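Hypothetical protein, IPT/TIG domain protein (Bacteroides ovatus, PDB 4HW6) is of unknown function but probably binds carbohydrate as an auxiliary nutrient-binding protein, joining an IPT/TIG domain to a six-bladed beta-propeller. Local coordinates at residues E23-T28 / A101-Q106; V127-F132 / V174-T179; D139-M144 / P404-Y409; H295-V300 / A332-P337. All coordinates share one frame; numbering follows the deposited sequence. Where two conformers were deposited one is given.

Contact 1: residues E23-T28 / A101-Q106; sequences EKFLPT and AKFDYQ
Phe-25, near the end of its strand, sends its ring against the backbone of Ala-101 to Phe-103 inside the IPT/TIG domain, an immunoglobulin-like beta-sandwich. Its CG stands between the backbone N and the carbonyl carbon (chi1 42°), which carries the ring towards residues 101-106. CE2 brings the ring edge to Ala-101 O (3.3 Å), and CZ lies 3.5 Å from Lys-102 C. Further round, CD1 of Phe-25 meets CD1 of Phe-103 at 3.9 Å. The two ring planes make 57°, too oblique for either a stack or an edge-to-face pair. Val-36 and Val-82 touch both rings, so the pair belongs to the sandwich interior. An alanine in place of Phe-25 is likely to open a gap beside the Phe-103 ring and leave the Ala-101 to Phe-103 backbone without its packing partner. After Leu-26 a cis peptide turns the chain into Pro-27, whose O approaches the edge of the Phe-103 ring at CE1 (3.4 Å). Thr-28 supplies the polar link. Its O accepts a nearly straight bond from Asp-104 N (3.1 Å, N-H...O 170°), where strands 21-30 and 104-105 run parallel. Thr-28 O also accepts a hydrogen bond from a water 2.7 Å away, which donates as well to Lys-102 O, likewise at 2.7 Å.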
loop_
_atom_site.group_PDB
_atom_site.type_symbol
_atom_site.label_atom_id
_atom_site.label_comp_id
_atom_site.label_asym_id
_atom_site.label_seq_id
_atom_site.Cartn_x
_atom_site.Cartn_y
_atom_site.Cartn_z
ATOM N N GLU A 23 -27.800 -15.423 -23.072
ATOM C CA GLU A 23 -28.782 -15.890 -22.090
ATOM C C GLU A 23 -28.129 -16.175 -20.755
ATOM O O GLU A 23 -28.605 -15.736 -19.715
ATOM C CB GLU A 23 -29.488 -17.156 -22.585
ATOM N N LYS A 24 -27.038 -16.928 -20.780
ATOM C CA LYS A 24 -26.389 -17.361 -19.537
ATOM C C LYS A 24 -25.011 -17.906 -19.827
ATOM O O LYS A 24 -24.623 -18.026 -20.980
ATOM C CB LYS A 24 -27.227 -18.443 -18.840
ATOM C CG LYS A 24 -27.238 -19.793 -19.545
ATOM C CD LYS A 24 -27.841 -20.890 -18.675
ATOM C CE LYS A 24 -27.998 -22.177 -19.476
ATOM N NZ LYS A 24 -28.437 -23.338 -18.649
ATOM N N PHE A 25 -24.284 -18.247 -18.769
ATOM C CA PHE A 25 -22.929 -18.794 -18.889
ATOM C C PHE A 25 -22.677 -19.782 -17.748
ATOM O O PHE A 25 -23.263 -19.650 -16.669
ATOM C CB PHE A 25 -21.894 -17.669 -18.873
ATOM C CG PHE A 25 -22.185 -16.594 -17.862
ATOM C CD1 PHE A 25 -21.751 -16.717 -16.546
ATOM C CD2 PHE A 25 -22.886 -15.456 -18.224
ATOM C CE1 PHE A 25 -22.043 -15.732 -15.606
ATOM C CE2 PHE A 25 -23.164 -14.464 -17.296
ATOM C CZ PHE A 25 -22.753 -14.602 -15.984
ATOM N N LEU A 26 -21.828 -20.775 -17.995
ATOM C CA LEU A 26 -21.446 -21.745 -16.958
ATOM C C LEU A 26 -19.934 -22.004 -17.027
ATOM O O LEU A 26 -19.383 -22.176 -18.116
ATOM C CB LEU A 26 -22.245 -23.049 -17.097
ATOM C CG LEU A 26 -23.763 -22.977 -16.817
ATOM C CD1 LEU A 26 -24.459 -24.253 -17.264
ATOM C CD2 LEU A 26 -24.064 -22.706 -15.348
ATOM N N PRO A 27 -19.247 -22.002 -15.868
ATOM C CA PRO A 27 -19.763 -21.733 -14.523
ATOM C C PRO A 27 -20.126 -20.241 -14.346
ATOM O O PRO A 27 -19.756 -19.410 -15.180
ATOM C CB PRO A 27 -18.594 -22.142 -13.609
ATOM C CG PRO A 27 -17.367 -22.017 -14.463
ATOM C CD PRO A 27 -17.797 -22.269 -15.879
ATOM N N THR A 28 -20.833 -19.905 -13.270
ATOM C CA THR A 28 -21.268 -18.516 -13.042
ATOM C C THR A 28 -20.165 -17.687 -12.356
ATOM O O THR A 28 -20.292 -16.471 -12.160
ATOM C CB THR A 28 -22.543 -18.488 -12.188
ATOM O OG1 THR A 28 -22.341 -19.279 -11.014
ATOM C CG2 THR A 28 -23.711 -19.061 -12.969
ATOM N N ALA A 101 -26.936 -11.166 -16.431
ATOM C CA ALA A 101 -26.132 -11.611 -15.298
ATOM C C ALA A 101 -24.655 -11.283 -15.553
ATOM O O ALA A 101 -24.179 -11.351 -16.690
ATOM C CB ALA A 101 -26.324 -13.109 -15.034
ATOM N N LYS A 102 -23.962 -10.890 -14.489
ATOM C CA LYS A 102 -22.523 -10.609 -14.526
ATOM C C LYS A 102 -21.738 -11.843 -14.066
ATOM O O LYS A 102 -22.157 -12.550 -13.140
ATOM C CB LYS A 102 -22.178 -9.438 -13.602
ATOM C CG LYS A 102 -22.624 -8.067 -14.095
ATOM C CD LYS A 102 -22.417 -7.014 -13.011
ATOM C CE LYS A 102 -22.300 -5.599 -13.575
ATOM N NZ LYS A 102 -23.467 -5.203 -14.410
ATOM N N PHE A 103 -20.597 -12.091 -14.707
ATOM C CA PHE A 103 -19.702 -13.164 -14.288
ATOM C C PHE A 103 -19.039 -12.756 -12.970
ATOM O O PHE A 103 -18.585 -11.612 -12.819
ATOM C CB PHE A 103 -18.656 -13.437 -15.381
ATOM C CG PHE A 103 -17.756 -14.608 -15.092
ATOM C CD1 PHE A 103 -18.183 -15.902 -15.327
ATOM C CD2 PHE A 103 -16.475 -14.411 -14.593
ATOM C CE1 PHE A 103 -17.363 -16.994 -15.057
ATOM C CE2 PHE A 103 -15.650 -15.501 -14.328
ATOM C CZ PHE A 103 -16.094 -16.788 -14.557
ATOM N N ASP A 104 -18.999 -13.673 -12.010
ATOM C CA ASP A 104 -18.367 -13.401 -10.708
ATOM C C ASP A 104 -16.895 -13.793 -10.778
ATOM O O ASP A 104 -16.512 -14.936 -10.551
ATOM C CB ASP A 104 -19.088 -14.132 -9.571
ATOM C CG ASP A 104 -18.461 -13.872 -8.199
ATOM O OD1 ASP A 104 -17.542 -13.030 -8.072
ATOM O OD2 ASP A 104 -18.901 -14.520 -7.231
ATOM N N TYR A 105 -16.075 -12.809 -11.101
ATOM C CA TYR A 105 -14.652 -13.006 -11.253
ATOM C C TYR A 105 -13.991 -13.135 -9.893
ATOM O O TYR A 105 -14.126 -12.260 -9.050
ATOM C CB TYR A 105 -14.055 -11.834 -12.024
ATOM C CG TYR A 105 -12.557 -11.904 -12.175
ATOM C CD1 TYR A 105 -11.967 -12.882 -12.957
ATOM C CD2 TYR A 105 -11.730 -10.984 -11.549
ATOM C CE1 TYR A 105 -10.590 -12.946 -13.102
ATOM C CE2 TYR A 105 -10.360 -11.037 -11.703
ATOM C CZ TYR A 105 -9.795 -12.023 -12.474
ATOM O OH TYR A 105 -8.429 -12.073 -12.613
ATOM N N GLN A 106 -13.300 -14.254 -9.696
ATOM C CA GLN A 106 -12.649 -14.559 -8.445
ATOM C C GLN A 106 -11.155 -14.430 -8.637
ATOM O O GLN A 106 -10.617 -14.767 -9.689
ATOM C CB GLN A 106 -12.983 -15.972 -7.989
ATOM C CG GLN A 106 -14.467 -16.200 -7.745
ATOM C CD GLN A 106 -14.777 -17.646 -7.438
ATOM O OE1 GLN A 106 -14.151 -18.559 -7.988
ATOM N NE2 GLN A 106 -15.753 -17.864 -6.565
HETATM O O HOH W 1 -22.502 -14.964 -11.999
#

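Contact 2: residues V127-F132 / V174-T179; sequences VLAGPF and VDIKTT
Gly-130 and Val-174 form an antiparallel hydrogen-bonded pair, the tight end of this contact. Val-174 N donates to Gly-130 O at 2.7 Å with an almost linear N-H...O angle of 175°. The return bond, from Gly-130 N to Val-174 O, is longer (3.2 Å) and reaches the oxygen from above its carbonyl plane. That oxygen is shared further: the CA of Ala-129 makes a C-H...O contact with Val-174 O at 3.3 Å, and Arg-165 donates to it as well. On the buried side Val-174 directs CG2 at CD1 of Phe-132 (3.8 Å), the two side chains crossing at about a right angle. CG2 gets there because it stands opposite the carbonyl carbon of its own residue, next to the backbone N.

Towards Val-127, which is exposed, the packing thins. CD1 of Ile-176 lies 3.8 Å from Ala-129 N but 4.3 Å from Val-127 CG1. Asp-175 bends its carboxylate back, leaving OD1 3.5 Å from Ala-129 CB and in a weak bond to the amide of Ile-176.

The pair adds strand 130-131 to the border of a propeller blade, beside strand 173-177. Arg-165 on the next strand, 164-168, ties Leu-128 O and Asp-175 O together, while Phe-132 meets Phe-114 of strand 109-115 edge-to-face, joining this blade to the neighbouring one.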
loop_
_atom_site.group_PDB
_atom_site.type_symbol
_atom_site.label_atom_id
_atom_site.label_comp_id
_atom_site.label_asym_id
_atom_site.label_seq_id
_atom_site.Cartn_x
_atom_site.Cartn_y
_atom_site.Cartn_z
ATOM N N VAL A 127 23.699 0.537 -6.326
ATOM C CA VAL A 127 22.847 1.632 -5.922
ATOM C C VAL A 127 22.979 2.775 -6.943
ATOM O O VAL A 127 24.045 3.357 -7.116
ATOM C CB VAL A 127 23.164 2.100 -4.495
ATOM C CG1 VAL A 127 22.406 3.376 -4.157
ATOM C CG2 VAL A 127 22.865 0.992 -3.486
ATOM N N LEU A 128 21.886 3.069 -7.637
ATOM C CA LEU A 128 21.858 4.123 -8.644
ATOM C C LEU A 128 20.449 4.587 -8.957
ATOM O O LEU A 128 19.476 3.844 -8.781
ATOM C CB LEU A 128 22.483 3.680 -9.955
ATOM C CG LEU A 128 21.786 2.581 -10.768
ATOM C CD1 LEU A 128 22.156 2.675 -12.240
ATOM C CD2 LEU A 128 22.177 1.225 -10.246
ATOM N N ALA A 129 20.371 5.836 -9.418
ATOM C CA ALA A 129 19.158 6.373 -10.015
ATOM C C ALA A 129 19.021 5.753 -11.404
ATOM O O ALA A 129 19.994 5.630 -12.150
ATOM C CB ALA A 129 19.250 7.889 -10.135
ATOM N N GLY A 130 17.809 5.356 -11.743
ATOM C CA GLY A 130 17.533 4.856 -13.063
ATOM C C GLY A 130 16.061 4.546 -13.310
ATOM O O GLY A 130 15.227 4.690 -12.415
ATOM N N PRO A 131 15.761 4.089 -14.529
ATOM C CA PRO A 131 14.437 3.610 -14.918
ATOM C C PRO A 131 13.953 2.501 -14.015
ATOM O O PRO A 131 14.770 1.782 -13.431
ATOM C CB PRO A 131 14.652 3.054 -16.337
ATOM C CG PRO A 131 15.888 3.712 -16.839
ATOM C CD PRO A 131 16.735 3.984 -15.630
ATOM N N PHE A 132 12.633 2.331 -13.937
ATOM C CA PHE A 132 12.026 1.245 -13.169
ATOM C C PHE A 132 12.705 -0.108 -13.441
ATOM O O PHE A 132 12.939 -0.881 -12.516
ATOM C CB PHE A 132 10.523 1.112 -13.506
ATOM C CG PHE A 132 9.612 2.057 -12.751
ATOM C CD1 PHE A 132 10.092 3.169 -12.060
ATOM C CD2 PHE A 132 8.243 1.824 -12.749
ATOM C CE1 PHE A 132 9.224 4.008 -11.378
ATOM C CE2 PHE A 132 7.389 2.660 -12.069
ATOM C CZ PHE A 132 7.876 3.754 -11.387
ATOM N N VAL A 174 13.326 5.931 -10.876
ATOM C CA VAL A 174 13.574 5.942 -9.432
ATOM C C VAL A 174 14.831 6.752 -9.159
ATOM O O VAL A 174 15.934 6.267 -9.353
ATOM C CB VAL A 174 13.730 4.542 -8.798
ATOM C CG1 VAL A 174 13.777 4.668 -7.269
ATOM C CG2 VAL A 174 12.583 3.607 -9.218
ATOM N N ASP A 175 14.643 7.989 -8.701
ATOM C CA ASP A 175 15.749 8.900 -8.478
ATOM C C ASP A 175 16.290 8.754 -7.064
ATOM O O ASP A 175 15.688 8.131 -6.194
ATOM C CB ASP A 175 15.287 10.344 -8.696
ATOM C CG ASP A 175 16.398 11.263 -9.191
ATOM O OD1 ASP A 175 17.573 10.845 -9.325
ATOM O OD2 ASP A 175 16.072 12.435 -9.458
ATOM N N ILE A 176 17.464 9.319 -6.867
ATOM C CA ILE A 176 18.061 9.533 -5.544
ATOM C C ILE A 176 17.991 11.022 -5.251
ATOM O O ILE A 176 18.467 11.855 -6.048
ATOM C CB ILE A 176 19.541 9.113 -5.513
ATOM C CG1 ILE A 176 19.657 7.599 -5.753
ATOM C CG2 ILE A 176 20.184 9.516 -4.160
ATOM C CD1 ILE A 176 21.073 7.094 -5.942
ATOM N N LYS A 177 17.395 11.356 -4.116
ATOM C CA LYS A 177 17.261 12.741 -3.681
ATOM C C LYS A 177 18.439 13.129 -2.778
ATOM O O LYS A 177 18.669 12.510 -1.753
ATOM C CB LYS A 177 15.927 12.946 -2.948
ATOM C CG LYS A 177 15.744 14.376 -2.431
ATOM C CD LYS A 177 14.461 14.609 -1.656
ATOM C CE LYS A 177 14.280 16.095 -1.351
ATOM N NZ LYS A 177 14.260 16.948 -2.597
ATOM N N THR A 178 19.177 14.168 -3.153
ATOM C CA THR A 178 20.226 14.699 -2.289
ATOM C C THR A 178 19.521 15.514 -1.216
ATOM O O THR A 178 18.823 16.473 -1.514
ATOM C CB THR A 178 21.225 15.590 -3.045
ATOM O OG1 THR A 178 21.797 14.854 -4.139
ATOM C CG2 THR A 178 22.359 16.041 -2.113
ATOM N N THR A 179 19.666 15.100 0.032
ATOM C CA THR A 179 19.054 15.794 1.163
ATOM C C THR A 179 20.077 16.557 1.991
ATOM O O THR A 179 19.713 17.495 2.680
ATOM C CB THR A 179 18.392 14.797 2.134
ATOM O OG1 THR A 179 19.404 13.914 2.634
ATOM C CG2 THR A 179 17.277 13.987 1.434
#

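Contact 3: residues D139-M144 / P404-Y409; sequences DNIWRM and PTSIAY
Thr-405 rests its methyl group beside a pair of flat groups laid over each other, the indole of Trp-142 and the guanidinium of Arg-143. CG2 of Thr-405 lies 3.6 Å from CE3 of Trp-142, approached obliquely, and 3.5 Å from NH1 of Arg-143, where it meets the guanidinium at its edge. The arginine chain folds back at chi2 and lays NH1 over the centre of the indole. The same NH1 is held by two bonds, to Trp-142 O at 2.8 Å (N-H...O 150°) and to Asn-338 OD1. The other branch of Thr-405, OG1, is bonded to His-403 O and Arg-362 NH1, which leaves the methyl to face the two flat groups.

Ser-406 makes the direct polar link. With OG set between its backbone N and carbonyl carbon (chi1 59°), the hydroxyl donates to Ile-141 O at 2.8 Å, coming from well above the carbonyl plane (59° out of it). Packing is tight here, with Ile-141 CG2 3.2 Å from Ser-406 OG. Beyond it the selenomethionine Met-144, extended beyond CG, reaches across to the other strand, its SE 3.8 Å from Ala-408 CB.

Strands 143-146 and 404-410 border two different blades, so the contact joins the first blade to the last, which strand 109-115 helps to complete. Its chemistry implies a buried seam without backbone strand pairing: a hydroxyl satisfies Ile-141 O, one water donates to both Met-144 O and Ile-407 O, and Gln-339 reaches Met-144 O and Ile-407 N from a third blade.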
loop_
_atom_site.group_PDB
_atom_site.type_symbol
_atom_site.label_atom_id
_atom_site.label_comp_id
_atom_site.label_asym_id
_atom_site.label_seq_id
_atom_site.Cartn_x
_atom_site.Cartn_y
_atom_site.Cartn_z
ATOM N N ASP A 139 19.144 0.106 -0.557
ATOM C CA ASP A 139 19.829 -0.145 0.722
ATOM C C ASP A 139 18.901 -0.172 1.917
ATOM O O ASP A 139 19.077 -0.994 2.803
ATOM C CB ASP A 139 20.942 0.876 0.980
ATOM C CG ASP A 139 22.188 0.623 0.158
ATOM O OD1 ASP A 139 22.463 -0.538 -0.268
ATOM O OD2 ASP A 139 22.922 1.611 -0.045
ATOM N N ASN A 140 17.925 0.730 1.974
ATOM C CA ASN A 140 17.102 0.863 3.175
ATOM C C ASN A 140 15.804 1.574 2.876
ATOM O O ASN A 140 15.776 2.810 2.734
ATOM C CB ASN A 140 17.887 1.626 4.244
ATOM C CG ASN A 140 17.218 1.612 5.607
ATOM O OD1 ASN A 140 16.152 1.035 5.781
ATOM N ND2 ASN A 140 17.870 2.233 6.586
ATOM N N ILE A 141 14.724 0.810 2.805
ATOM C CA ILE A 141 13.419 1.378 2.487
ATOM C C ILE A 141 12.668 1.603 3.821
ATOM O O ILE A 141 11.848 0.793 4.245
ATOM C CB ILE A 141 12.628 0.468 1.518
ATOM C CG1 ILE A 141 13.491 -0.007 0.337
ATOM C CG2 ILE A 141 11.421 1.232 0.972
ATOM C CD1 ILE A 141 12.903 -1.222 -0.384
ATOM N N TRP A 142 12.965 2.713 4.481
ATOM C CA TRP A 142 12.700 2.843 5.902
ATOM C C TRP A 142 11.280 3.343 6.196
ATOM O O TRP A 142 10.567 2.756 7.008
ATOM C CB TRP A 142 13.774 3.748 6.540
ATOM C CG TRP A 142 13.561 3.999 7.996
ATOM C CD1 TRP A 142 13.257 5.193 8.569
ATOM C CD2 TRP A 142 13.618 3.043 9.050
ATOM N NE1 TRP A 142 13.107 5.040 9.923
ATOM C CE2 TRP A 142 13.316 3.729 10.249
ATOM C CE3 TRP A 142 13.902 1.679 9.106
ATOM C CZ2 TRP A 142 13.299 3.094 11.484
ATOM C CZ3 TRP A 142 13.881 1.047 10.342
ATOM C CH2 TRP A 142 13.562 1.752 11.508
ATOM N N ARG A 143 10.889 4.456 5.586
ATOM C CA ARG A 143 9.528 4.990 5.701
ATOM C C ARG A 143 9.120 5.591 4.361
ATOM O O ARG A 143 9.872 6.395 3.788
ATOM C CB ARG A 143 9.428 6.102 6.750
ATOM C CG ARG A 143 9.785 5.709 8.169
ATOM C CD ARG A 143 8.732 4.810 8.792
ATOM N NE ARG A 143 9.075 4.462 10.183
ATOM C CZ ARG A 143 9.642 3.328 10.600
ATOM N NH1 ARG A 143 10.003 2.375 9.760
ATOM N NH2 ARG A 143 9.851 3.143 11.902
HETATM N N MSE A 144 7.928 5.223 3.882
HETATM C CA MSE A 144 7.385 5.686 2.602
HETATM C C MSE A 144 6.273 6.699 2.767
HETATM O O MSE A 144 5.523 6.672 3.758
HETATM C CB MSE A 144 6.714 4.525 1.844
HETATM C CG MSE A 144 7.592 3.517 1.325
HETATM SE SE MSE A 144 6.452 2.065 0.620
HETATM C CE MSE A 144 7.936 1.170 -0.229
ATOM N N PRO A 404 10.214 -6.658 6.354
ATOM C CA PRO A 404 9.345 -5.656 5.785
ATOM C C PRO A 404 9.195 -4.509 6.766
ATOM O O PRO A 404 8.924 -4.757 7.938
ATOM C CB PRO A 404 8.022 -6.402 5.610
ATOM C CG PRO A 404 8.038 -7.491 6.612
ATOM C CD PRO A 404 9.481 -7.835 6.843
ATOM N N THR A 405 9.328 -3.269 6.306
ATOM C CA THR A 405 9.463 -2.136 7.197
ATOM C C THR A 405 8.542 -0.965 6.876
ATOM O O THR A 405 7.889 -0.423 7.755
ATOM C CB THR A 405 10.930 -1.665 7.199
ATOM O OG1 THR A 405 11.761 -2.764 7.603
ATOM C CG2 THR A 405 11.153 -0.501 8.144
ATOM N N SER A 406 8.484 -0.587 5.615
ATOM C CA SER A 406 7.710 0.524 5.161
ATOM C C SER A 406 6.518 0.049 4.331
ATOM O O SER A 406 6.520 -1.065 3.761
ATOM C CB SER A 406 8.623 1.476 4.367
ATOM O OG SER A 406 9.203 0.815 3.252
ATOM N N ILE A 407 5.481 0.875 4.284
ATOM C CA ILE A 407 4.255 0.529 3.613
ATOM C C ILE A 407 3.563 1.783 3.067
ATOM O O ILE A 407 3.551 2.848 3.691
ATOM C CB ILE A 407 3.326 -0.314 4.528
ATOM C CG1 ILE A 407 2.084 -0.805 3.781
ATOM C CG2 ILE A 407 2.962 0.470 5.808
ATOM C CD1 ILE A 407 1.284 -1.857 4.554
ATOM N N ALA A 408 2.971 1.634 1.892
ATOM C CA ALA A 408 2.121 2.662 1.294
ATOM C C ALA A 408 0.970 1.995 0.545
ATOM O O ALA A 408 1.099 0.848 0.087
ATOM C CB ALA A 408 2.937 3.557 0.365
ATOM N N TYR A 409 -0.178 2.665 0.490
ATOM C CA TYR A 409 -1.307 2.160 -0.268
ATOM C C TYR A 409 -1.608 3.107 -1.403
ATOM O O TYR A 409 -1.875 4.289 -1.185
ATOM C CB TYR A 409 -2.555 1.961 0.619
ATOM C CG TYR A 409 -3.660 1.310 -0.170
ATOM C CD1 TYR A 409 -3.612 -0.045 -0.491
ATOM C CD2 TYR A 409 -4.718 2.049 -0.652
ATOM C CE1 TYR A 409 -4.604 -0.635 -1.253
ATOM C CE2 TYR A 409 -5.733 1.448 -1.395
ATOM C CZ TYR A 409 -5.661 0.100 -1.692
ATOM O OH TYR A 409 -6.663 -0.470 -2.477
HETATM O O HOH W 2 3.012 5.524 3.393
#

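Contact 4: residues H295-V300 / A332-P337; sequences HCIYRV and ARLWGP
The backbones of His-295 and Leu-334 approach with their CA atoms 5.0 Å apart, His-295 taking a positive phi beside strand 296-301 of one blade and Leu-334 lying in the loop that leads into strand 337-344 of the next propeller blade. His-295 has the largest share of the contact. Its CG stands opposite the carbonyl carbon (chi1 -44°), which places the imidazole beside the loop. There ND1 accepts a bond from Gly-336 N, which lies close to the imidazole plane (3.0 Å, N-H...N 164°). Trp-335 points the same way and turns an edge towards the imidazole face, an offset edge-to-face pair with planes at 82°; its CD1 is 3.8 Å from His-295 CE1. On the backbone side, Pro-337 CD packs 3.8 Å from His-295 CA. A leucine in place of His-295 would probably leave the Gly-336 amide without its acceptor and the Trp-335 edge without an aromatic face. Deeper in, Leu-334 crosses Ile-297 at about a right angle, CD1 of Leu-334 being 3.8 Å from CG1 of Ile-297. A water links the two backbones: it accepts from Leu-334 N at 2.9 Å and lies 2.7 Å from His-295 O, to which it probably donates.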
loop_
_atom_site.group_PDB
_atom_site.type_symbol
_atom_site.label_atom_id
_atom_site.label_comp_id
_atom_site.label_asym_id
_atom_site.label_seq_id
_atom_site.Cartn_x
_atom_site.Cartn_y
_atom_site.Cartn_z
ATOM N N HIS A 295 7.191 -3.337 20.738
ATOM C CA HIS A 295 6.319 -4.404 20.230
ATOM C C HIS A 295 4.860 -4.185 20.609
ATOM O O HIS A 295 4.134 -5.124 20.880
ATOM C CB HIS A 295 6.832 -5.758 20.703
ATOM C CG HIS A 295 8.305 -5.889 20.570
ATOM N ND1 HIS A 295 8.931 -5.823 19.350
ATOM C CD2 HIS A 295 9.280 -6.032 21.495
ATOM C CE1 HIS A 295 10.242 -5.909 19.528
ATOM N NE2 HIS A 295 10.479 -6.056 20.823
ATOM N N CYS A 296 4.418 -2.945 20.541
ATOM C CA CYS A 296 3.032 -2.629 20.879
ATOM C C CYS A 296 2.620 -1.352 20.187
ATOM O O CYS A 296 3.463 -0.615 19.646
ATOM C CB CYS A 296 2.830 -2.592 22.384
ATOM S SG CYS A 296 3.903 -1.440 23.222
ATOM N N ILE A 297 1.307 -1.150 20.109
ATOM C CA ILE A 297 0.732 0.033 19.512
ATOM C C ILE A 297 -0.204 0.678 20.544
ATOM O O ILE A 297 -1.038 0.000 21.157
ATOM C CB ILE A 297 -0.054 -0.291 18.213
ATOM C CG1 ILE A 297 0.858 -0.916 17.151
ATOM C CG2 ILE A 297 -0.738 0.984 17.682
ATOM C CD1 ILE A 297 0.129 -1.417 15.902
ATOM N N TYR A 298 -0.045 1.978 20.739
ATOM C CA TYR A 298 -0.908 2.754 21.610
ATOM C C TYR A 298 -1.737 3.706 20.767
ATOM O O TYR A 298 -1.415 3.983 19.592
ATOM C CB TYR A 298 -0.070 3.612 22.568
ATOM C CG TYR A 298 0.557 2.952 23.771
ATOM C CD1 TYR A 298 1.357 1.826 23.654
ATOM C CD2 TYR A 298 0.420 3.523 25.038
ATOM C CE1 TYR A 298 1.986 1.265 24.767
ATOM C CE2 TYR A 298 1.033 2.957 26.149
ATOM C CZ TYR A 298 1.821 1.820 26.002
ATOM O OH TYR A 298 2.454 1.281 27.123
ATOM N N ARG A 299 -2.794 4.232 21.387
ATOM C CA ARG A 299 -3.598 5.296 20.785
ATOM C C ARG A 299 -3.548 6.553 21.656
ATOM O O ARG A 299 -3.635 6.477 22.890
ATOM C CB ARG A 299 -5.048 4.823 20.602
ATOM C CG ARG A 299 -6.056 5.936 20.308
ATOM C CD ARG A 299 -7.329 5.406 19.687
ATOM N NE ARG A 299 -8.472 6.277 19.915
ATOM C CZ ARG A 299 -9.707 6.012 19.490
ATOM N NH1 ARG A 299 -9.944 4.905 18.813
ATOM N NH2 ARG A 299 -10.709 6.843 19.750
ATOM N N VAL A 300 -3.460 7.711 21.006
ATOM C CA VAL A 300 -3.529 9.010 21.683
ATOM C C VAL A 300 -4.683 9.816 21.073
ATOM O O VAL A 300 -4.733 10.060 19.865
ATOM C CB VAL A 300 -2.186 9.757 21.649
ATOM C CG1 VAL A 300 -1.674 9.945 20.217
ATOM C CG2 VAL A 300 -2.327 11.076 22.405
ATOM N N ALA A 332 -2.694 -10.152 21.622
ATOM C CA ALA A 332 -1.812 -10.262 20.456
ATOM C C ALA A 332 -0.375 -9.982 20.881
ATOM O O ALA A 332 -0.134 -9.349 21.907
ATOM C CB ALA A 332 -2.202 -9.275 19.364
ATOM N N ARG A 333 0.556 -10.488 20.085
ATOM C CA ARG A 333 1.958 -10.133 20.176
ATOM C C ARG A 333 2.440 -9.644 18.835
ATOM O O ARG A 333 2.073 -10.220 17.787
ATOM C CB ARG A 333 2.798 -11.303 20.638
ATOM C CG ARG A 333 2.413 -11.852 22.007
ATOM C CD ARG A 333 2.788 -10.861 23.102
ATOM N NE ARG A 333 2.456 -11.358 24.427
ATOM C CZ ARG A 333 1.313 -11.140 25.075
ATOM N NH1 ARG A 333 0.324 -10.445 24.511
ATOM N NH2 ARG A 333 1.150 -11.679 26.295
ATOM N N LEU A 334 3.242 -8.578 18.884
ATOM C CA LEU A 334 3.879 -7.984 17.725
ATOM C C LEU A 334 5.375 -8.174 17.850
ATOM O O LEU A 334 5.874 -8.497 18.939
ATOM C CB LEU A 334 3.570 -6.493 17.634
ATOM C CG LEU A 334 2.105 -6.066 17.722
ATOM C CD1 LEU A 334 1.972 -4.578 17.447
ATOM C CD2 LEU A 334 1.164 -6.854 16.840
ATOM N N TRP A 335 6.076 -7.984 16.741
ATOM C CA TRP A 335 7.521 -8.125 16.734
ATOM C C TRP A 335 8.146 -7.118 15.771
ATOM O O TRP A 335 8.241 -7.334 14.559
ATOM C CB TRP A 335 7.948 -9.568 16.419
ATOM C CG TRP A 335 9.373 -9.873 16.890
ATOM C CD1 TRP A 335 10.276 -9.000 17.386
ATOM C CD2 TRP A 335 10.033 -11.136 16.837
ATOM N NE1 TRP A 335 11.446 -9.640 17.706
ATOM C CE2 TRP A 335 11.333 -10.949 17.353
ATOM C CE3 TRP A 335 9.665 -12.400 16.372
ATOM C CZ2 TRP A 335 12.265 -11.986 17.434
ATOM C CZ3 TRP A 335 10.586 -13.433 16.468
ATOM C CH2 TRP A 335 11.870 -13.214 16.990
ATOM N N GLY A 336 8.569 -5.998 16.341
ATOM C CA GLY A 336 9.129 -4.899 15.569
ATOM C C GLY A 336 8.186 -4.226 14.615
ATOM O O GLY A 336 8.518 -4.040 13.441
ATOM N N PRO A 337 7.014 -3.794 15.115
ATOM C CA PRO A 337 6.094 -3.084 14.240
ATOM C C PRO A 337 6.751 -1.780 13.805
ATOM O O PRO A 337 7.283 -1.045 14.636
ATOM C CB PRO A 337 4.897 -2.812 15.136
ATOM C CG PRO A 337 5.448 -2.776 16.531
ATOM C CD PRO A 337 6.533 -3.839 16.494
HETATM O O HOH W 3 3.796 -7.737 21.630
#

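How the contacts relate
Contact 1 comes first along the chain and lies apart in the IPT/TIG domain, its centre about 40 Å or more from those of the others. Contacts 2, 3 and 4 belong to the propeller. Contacts 2 and 3 interleave in sequence and meet at Val-127 CG2 and Asp-139 OD2 (3.5 Å); strands 130-131 and 143-146 are the two borders of one five-stranded sheet. Contact 4 falls wholly between the segments of contact 3, about 17 Å from it centre to centre. Contact 2 thus completes a blade, contact 3 joins the first blade to the last and so bears on ring closure, while contact 4 joins two successive blades.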